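Local atomic coordinates of N-terminal domain of PorA (28-171) (Porphyromonas gingivalis ATCC 33277, PDB entry 6KJK), a protein that probably takes part in PorXY-SigP signalling of the type IX secretion system as a secreted cargo protein, represented here by its N-terminal domain. Residues 20-25 with 129-134; 31-36 with 93-98. One frame throughout, in Å; residues are numbered along the deposited sequence.

Contact 1 (20-25 with 129-134); sequences VDITAF and INFKYK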
loop_
_atom_site.group_PDB
_atom_site.type_symbol
_atom_site.label_atom_id
_atom_site.label_comp_id
_atom_site.label_asym_id
_atom_site.label_seq_id
_atom_site.Cartn_x
_atom_site.Cartn_y
_atom_site.Cartn_z
ATOM N N VAL A 20 2.161 -5.902 7.520
ATOM C CA VAL A 20 2.365 -4.676 8.273
ATOM C C VAL A 20 1.026 -4.264 8.849
ATOM O O VAL A 20 0.051 -4.071 8.094
ATOM C CB VAL A 20 2.915 -3.549 7.380
ATOM C CG1 VAL A 20 2.940 -2.225 8.161
ATOM C CG2 VAL A 20 4.319 -3.888 6.901
ATOM N N ASP A 21 0.970 -4.111 10.167
ATOM C CA ASP A 21 -0.245 -3.684 10.852
ATOM C C ASP A 21 -0.161 -2.194 11.155
ATOM O O ASP A 21 0.831 -1.723 11.731
ATOM C CB ASP A 21 -0.438 -4.427 12.184
ATOM C CG ASP A 21 -0.864 -5.877 12.021
ATOM O OD1 ASP A 21 -1.164 -6.355 10.911
ATOM O OD2 ASP A 21 -0.896 -6.576 13.065
ATOM N N ILE A 22 -1.163 -1.453 10.739
ATOM C CA ILE A 22 -1.297 -0.035 11.013
ATOM C C ILE A 22 -2.453 0.092 11.997
ATOM O O ILE A 22 -3.522 -0.487 11.770
ATOM C CB ILE A 22 -1.624 0.722 9.712
ATOM C CG1 ILE A 22 -0.516 0.559 8.644
ATOM C CG2 ILE A 22 -1.915 2.188 9.995
ATOM C CD1 ILE A 22 0.779 1.206 8.981
ATOM N N THR A 23 -2.237 0.806 13.099
ATOM C CA THR A 23 -3.270 1.016 14.103
ATOM C C THR A 23 -3.601 2.479 14.314
ATOM O O THR A 23 -4.655 2.782 14.861
ATOM C CB THR A 23 -2.817 0.434 15.451
ATOM O OG1 THR A 23 -1.565 1.049 15.803
ATOM C CG2 THR A 23 -2.633 -1.062 15.374
ATOM N N ALA A 24 -2.732 3.399 13.913
ATOM C CA ALA A 24 -3.020 4.798 14.165
ATOM C C ALA A 24 -4.098 5.296 13.210
ATOM O O ALA A 24 -4.120 4.920 12.034
ATOM C CB ALA A 24 -1.752 5.638 14.000
ATOM N N PHE A 25 -4.981 6.154 13.708
ATOM C CA PHE A 25 -5.975 6.805 12.865
ATOM C C PHE A 25 -6.120 8.264 13.284
ATOM O O PHE A 25 -5.868 8.626 14.440
ATOM C CB PHE A 25 -7.327 6.067 12.875
ATOM C CG PHE A 25 -7.978 6.020 14.221
ATOM C CD1 PHE A 25 -7.667 5.024 15.112
ATOM C CD2 PHE A 25 -8.880 6.994 14.587
ATOM C CE1 PHE A 25 -8.263 4.986 16.365
ATOM C CE2 PHE A 25 -9.487 6.964 15.836
ATOM C CZ PHE A 25 -9.173 5.960 16.709
ATOM N N ILE A 129 -1.079 -5.320 4.040
ATOM C CA ILE A 129 -1.282 -4.201 4.941
ATOM C C ILE A 129 -2.608 -4.430 5.651
ATOM O O ILE A 129 -3.656 -4.561 4.994
ATOM C CB ILE A 129 -1.322 -2.887 4.157
ATOM C CG1 ILE A 129 -0.016 -2.706 3.412
ATOM C CG2 ILE A 129 -1.601 -1.694 5.081
ATOM C CD1 ILE A 129 -0.101 -1.698 2.341
ATOM N N ASN A 130 -2.586 -4.458 6.980
ATOM C CA ASN A 130 -3.806 -4.569 7.777
ATOM C C ASN A 130 -4.002 -3.284 8.555
ATOM O O ASN A 130 -3.119 -2.883 9.329
ATOM C CB ASN A 130 -3.721 -5.727 8.772
ATOM C CG ASN A 130 -3.706 -7.073 8.105
ATOM O OD1 ASN A 130 -4.356 -7.283 7.075
ATOM N ND2 ASN A 130 -2.956 -8.004 8.684
ATOM N N PHE A 131 -5.103 -2.611 8.322
ATOM C CA PHE A 131 -5.488 -1.442 9.091
ATOM C C PHE A 131 -6.394 -1.934 10.205
ATOM O O PHE A 131 -7.568 -2.222 9.975
ATOM C CB PHE A 131 -6.239 -0.468 8.193
ATOM C CG PHE A 131 -5.376 0.144 7.096
ATOM C CD1 PHE A 131 -4.485 1.173 7.401
ATOM C CD2 PHE A 131 -5.426 -0.293 5.785
ATOM C CE1 PHE A 131 -3.691 1.765 6.421
ATOM C CE2 PHE A 131 -4.645 0.309 4.807
ATOM C CZ PHE A 131 -3.777 1.342 5.123
ATOM N N LYS A 132 -5.848 -2.053 11.405
ATOM C CA LYS A 132 -6.589 -2.558 12.564
ATOM C C LYS A 132 -7.123 -1.356 13.335
ATOM O O LYS A 132 -6.413 -0.749 14.150
ATOM C CB LYS A 132 -5.709 -3.457 13.419
ATOM C CG LYS A 132 -5.298 -4.715 12.706
ATOM C CD LYS A 132 -4.534 -5.647 13.618
ATOM C CE LYS A 132 -4.150 -6.911 12.886
ATOM N NZ LYS A 132 -3.275 -7.779 13.722
ATOM N N TYR A 133 -8.372 -1.006 13.060
ATOM C CA TYR A 133 -9.037 0.134 13.673
ATOM C C TYR A 133 -9.662 -0.287 15.003
ATOM O O TYR A 133 -10.460 -1.232 15.049
ATOM C CB TYR A 133 -10.141 0.613 12.744
ATOM C CG TYR A 133 -11.016 1.722 13.255
ATOM C CD1 TYR A 133 -10.514 3.000 13.450
ATOM C CD2 TYR A 133 -12.379 1.492 13.517
ATOM C CE1 TYR A 133 -11.332 4.035 13.881
ATOM C CE2 TYR A 133 -13.201 2.510 13.949
ATOM C CZ TYR A 133 -12.685 3.773 14.135
ATOM O OH TYR A 133 -13.533 4.771 14.555
ATOM N N LYS A 134 -9.300 0.418 16.076
ATOM C CA LYS A 134 -9.882 0.202 17.412
ATOM C C LYS A 134 -9.881 -1.275 17.796
ATOM O O LYS A 134 -10.899 -1.842 18.207
ATOM C CB LYS A 134 -11.275 0.826 17.532
ATOM C CG LYS A 134 -11.282 2.326 17.396
ATOM C CD LYS A 134 -12.655 2.944 17.636
ATOM C CE LYS A 134 -12.589 4.463 17.562
ATOM N NZ LYS A 134 -13.899 5.155 17.633
HETATM O O HOH W 1 -6.762 1.657 16.100
#
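Asp21 and Lys132 meet in a salt bridge, OD2 of Asp21 lying 2.7 Å from NZ of Lys132. The extended lysine chain brings its ammonium in from above the carboxylate plane, 48° out of it. The other carboxylate oxygen, OD1, takes a bond of 3.3 Å from ND2 of Asn130, so strand 125-133 supplies a partner to each oxygen, firmly at OD2 and only weakly at OD1. Beneath them the backbones pair in parallel: Asn130 gives its N-H to Val20 O, Ile22 N reaches Asn130 O at 2.8 Å, and Lys132 N returns to Ile22 O. On the other face CB of Ile22 rests 3.7 Å from CD1 of Phe131. Beyond Ile22 the direct backbone bonding stops and a water takes over, donating to Thr23 O and Lys132 O and accepting from Lys134 N at 2.8 Å. There the Phe25 ring, its CG held between N and C (chi1 62°), offers a face to the edge of Tyr133 in a T-shaped pair, centroids 4.9 Å apart. Tyr133 OH bonds to Glu32 and Ser101, and Lys134 NZ to Ser101 O. This is an outermost strand, 18-22, added in parallel to the domain's last strand, 125-133, in a beta-sandwich.

Contact 2 (31-36 with 93-98); sequences TEEMKF and SLRYTF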
loop_
_atom_site.group_PDB
_atom_site.type_symbol
_atom_site.label_atom_id
_atom_site.label_comp_id
_atom_site.label_asym_id
_atom_site.label_seq_id
_atom_site.Cartn_x
_atom_site.Cartn_y
_atom_site.Cartn_z
ATOM N N THR A 31 -15.193 11.140 9.705
ATOM C CA THR A 31 -14.457 10.172 8.898
ATOM C C THR A 31 -13.083 9.923 9.512
ATOM O O THR A 31 -12.407 10.863 9.941
ATOM C CB THR A 31 -14.306 10.687 7.468
ATOM O OG1 THR A 31 -15.604 10.776 6.868
ATOM C CG2 THR A 31 -13.434 9.754 6.639
ATOM N N GLU A 32 -12.684 8.647 9.573
ATOM C CA GLU A 32 -11.370 8.236 10.050
ATOM C C GLU A 32 -10.432 8.044 8.868
ATOM O O GLU A 32 -10.864 7.634 7.784
ATOM C CB GLU A 32 -11.451 6.904 10.790
ATOM C CG GLU A 32 -12.519 6.850 11.892
ATOM C CD GLU A 32 -12.121 7.608 13.151
ATOM O OE1 GLU A 32 -11.355 8.584 13.049
ATOM O OE2 GLU A 32 -12.590 7.219 14.245
ATOM N N GLU A 33 -9.147 8.295 9.090
ATOM C CA GLU A 33 -8.131 8.027 8.077
ATOM C C GLU A 33 -6.992 7.262 8.719
ATOM O O GLU A 33 -6.527 7.635 9.804
ATOM C CB GLU A 33 -7.605 9.310 7.429
ATOM C CG GLU A 33 -6.668 9.042 6.253
ATOM C CD GLU A 33 -6.047 10.291 5.672
ATOM O OE1 GLU A 33 -4.853 10.546 5.953
ATOM O OE2 GLU A 33 -6.744 11.000 4.916
ATOM N N MET A 34 -6.555 6.186 8.069
ATOM C CA MET A 34 -5.371 5.437 8.452
ATOM C C MET A 34 -4.433 5.415 7.260
ATOM O O MET A 34 -4.881 5.415 6.106
ATOM C CB MET A 34 -5.743 4.014 8.869
ATOM C CG MET A 34 -6.762 4.047 10.000
ATOM S SD MET A 34 -7.271 2.441 10.620
ATOM C CE MET A 34 -5.789 1.973 11.520
ATOM N N LYS A 35 -3.125 5.413 7.508
ATOM C CA LYS A 35 -2.185 5.532 6.398
ATOM C C LYS A 35 -1.005 4.600 6.557
ATOM O O LYS A 35 -0.349 4.592 7.607
ATOM C CB LYS A 35 -1.699 6.964 6.270
ATOM C CG LYS A 35 -0.719 7.176 5.143
ATOM C CD LYS A 35 -0.230 8.604 5.223
ATOM C CE LYS A 35 -0.073 9.234 3.864
ATOM N NZ LYS A 35 0.998 10.280 3.867
ATOM N N PHE A 36 -0.707 3.851 5.506
ATOM C CA PHE A 36 0.533 3.100 5.366
ATOM C C PHE A 36 1.498 3.902 4.515
ATOM O O PHE A 36 1.111 4.488 3.499
ATOM C CB PHE A 36 0.230 1.772 4.656
ATOM C CG PHE A 36 1.449 1.048 4.172
ATOM C CD1 PHE A 36 2.111 0.163 4.997
ATOM C CD2 PHE A 36 1.960 1.264 2.914
ATOM C CE1 PHE A 36 3.234 -0.495 4.567
ATOM C CE2 PHE A 36 3.091 0.613 2.478
ATOM C CZ PHE A 36 3.725 -0.284 3.309
ATOM N N SER A 93 2.387 5.095 -0.615
ATOM C CA SER A 93 1.463 5.256 0.492
ATOM C C SER A 93 0.097 4.699 0.131
ATOM O O SER A 93 -0.303 4.660 -1.040
ATOM C CB SER A 93 1.334 6.688 0.980
ATOM O OG SER A 93 0.750 7.507 0.009
ATOM N N LEU A 94 -0.629 4.282 1.159
ATOM C CA LEU A 94 -2.001 3.823 0.994
ATOM C C LEU A 94 -2.817 4.396 2.134
ATOM O O LEU A 94 -2.502 4.141 3.303
ATOM C CB LEU A 94 -2.053 2.288 1.018
ATOM C CG LEU A 94 -3.429 1.654 0.830
ATOM C CD1 LEU A 94 -3.974 1.972 -0.542
ATOM C CD2 LEU A 94 -3.355 0.138 1.048
ATOM N N ARG A 95 -3.832 5.171 1.809
ATOM C CA ARG A 95 -4.691 5.775 2.802
ATOM C C ARG A 95 -6.031 5.056 2.768
ATOM O O ARG A 95 -6.601 4.824 1.690
ATOM C CB ARG A 95 -4.902 7.237 2.441
ATOM C CG ARG A 95 -3.738 8.143 2.784
ATOM C CD ARG A 95 -4.039 9.533 2.223
ATOM N NE ARG A 95 -3.193 10.612 2.736
ATOM C CZ ARG A 95 -2.075 11.026 2.148
ATOM N NH1 ARG A 95 -1.638 10.425 1.045
ATOM N NH2 ARG A 95 -1.375 12.026 2.675
ATOM N N TYR A 96 -6.560 4.736 3.935
ATOM C CA TYR A 96 -7.829 4.036 4.073
ATOM C C TYR A 96 -8.715 4.937 4.907
ATOM O O TYR A 96 -8.333 5.323 6.021
ATOM C CB TYR A 96 -7.574 2.707 4.772
ATOM C CG TYR A 96 -8.812 1.885 5.088
ATOM C CD1 TYR A 96 -9.885 1.772 4.198
ATOM C CD2 TYR A 96 -8.892 1.230 6.285
ATOM C CE1 TYR A 96 -10.994 1.025 4.525
ATOM C CE2 TYR A 96 -10.009 0.465 6.628
ATOM C CZ TYR A 96 -11.058 0.362 5.721
ATOM O OH TYR A 96 -12.200 -0.394 5.991
ATOM N N THR A 97 -9.890 5.289 4.382
ATOM C CA THR A 97 -10.784 6.223 5.048
ATOM C C THR A 97 -12.145 5.562 5.191
ATOM O O THR A 97 -12.561 4.790 4.326
ATOM C CB THR A 97 -10.917 7.498 4.251
ATOM O OG1 THR A 97 -11.299 7.182 2.922
ATOM C CG2 THR A 97 -9.600 8.210 4.185
ATOM N N PHE A 98 -12.826 5.832 6.294
ATOM C CA PHE A 98 -14.050 5.097 6.603
ATOM C C PHE A 98 -14.755 5.804 7.748
ATOM O O PHE A 98 -14.167 6.666 8.401
ATOM C CB PHE A 98 -13.755 3.631 6.981
ATOM C CG PHE A 98 -12.706 3.498 8.063
ATOM C CD1 PHE A 98 -13.062 3.489 9.410
ATOM C CD2 PHE A 98 -11.369 3.409 7.734
ATOM C CE1 PHE A 98 -12.093 3.411 10.396
ATOM C CE2 PHE A 98 -10.389 3.324 8.707
ATOM C CZ PHE A 98 -10.743 3.328 10.039
HETATM O O HOH W 2 1.409 10.006 0.410
#
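Thr31 lays its CG2 3.6 Å from Phe98 O, beside the first of three hydrogen-bonded pairs. In that pair Glu32 N donates to Phe98 O at 2.7 Å, and Phe98 N donates back to Glu32 O. CB of Glu32 sits over a face of the Phe98 ring, 3.9 Å from its centroid, a CH-pi contact; the chain then bends at chi2 (-75°) and carries the carboxylate off to Tyr133 and Thr27. Glu33, on the opposite face of the sheet, runs beside Thr97, with CG 3.7 Å from CG2 of that threonine, and extends OE1 to the edge of the Arg95 guanidinium in a long salt bridge, the two planes nearly perpendicular. This is regular antiparallel pairing within one sheet of a beta-sandwich, strand 90-99 lying between 31-42 and 64-69. Met34 exchanges two bonds with Tyr96, then meets the edge of the Phe98 ring in its plane, SD 3.6 Å from CZ: a Met-aromatic contact. Lys35 lies alongside Arg95 and sets CE 3.2 Å above the centre of the guanidinium. Its NZ and the NH2 of Arg95 are two donors brought close; a water accepts from Arg95 NH1 and, weakly, from Lys35 NZ, which probably eases the charge crowding. The same water bonds to Ser93 OG at 2.6 Å. Phe36 closes the series by trading backbone bonds with Leu94, and their CB atoms approach to 4.3 Å.

The two contacts belong to different sheets and meet across the interior, their centres about 9 Å apart. Contact 1 fastens the outermost strand 18-22 to 125-133; contact 2 joins two strands of the other sheet, where the touching residues are buried or only partly exposed. The inward faces share one aromatic core: Phe131 meets Tyr96 and Tyr133 meets Phe98, while Met34 lies against Phe25 and Phe131. A probable hydrogen bond from Tyr133 OH to Glu32 OE2, 2.6 Å, bridges the sheets within it. Outward, both carry charge: a short acid-lysine bridge in contact 1, a looser cluster of Glu33, Lys35 and Arg95 in contact 2.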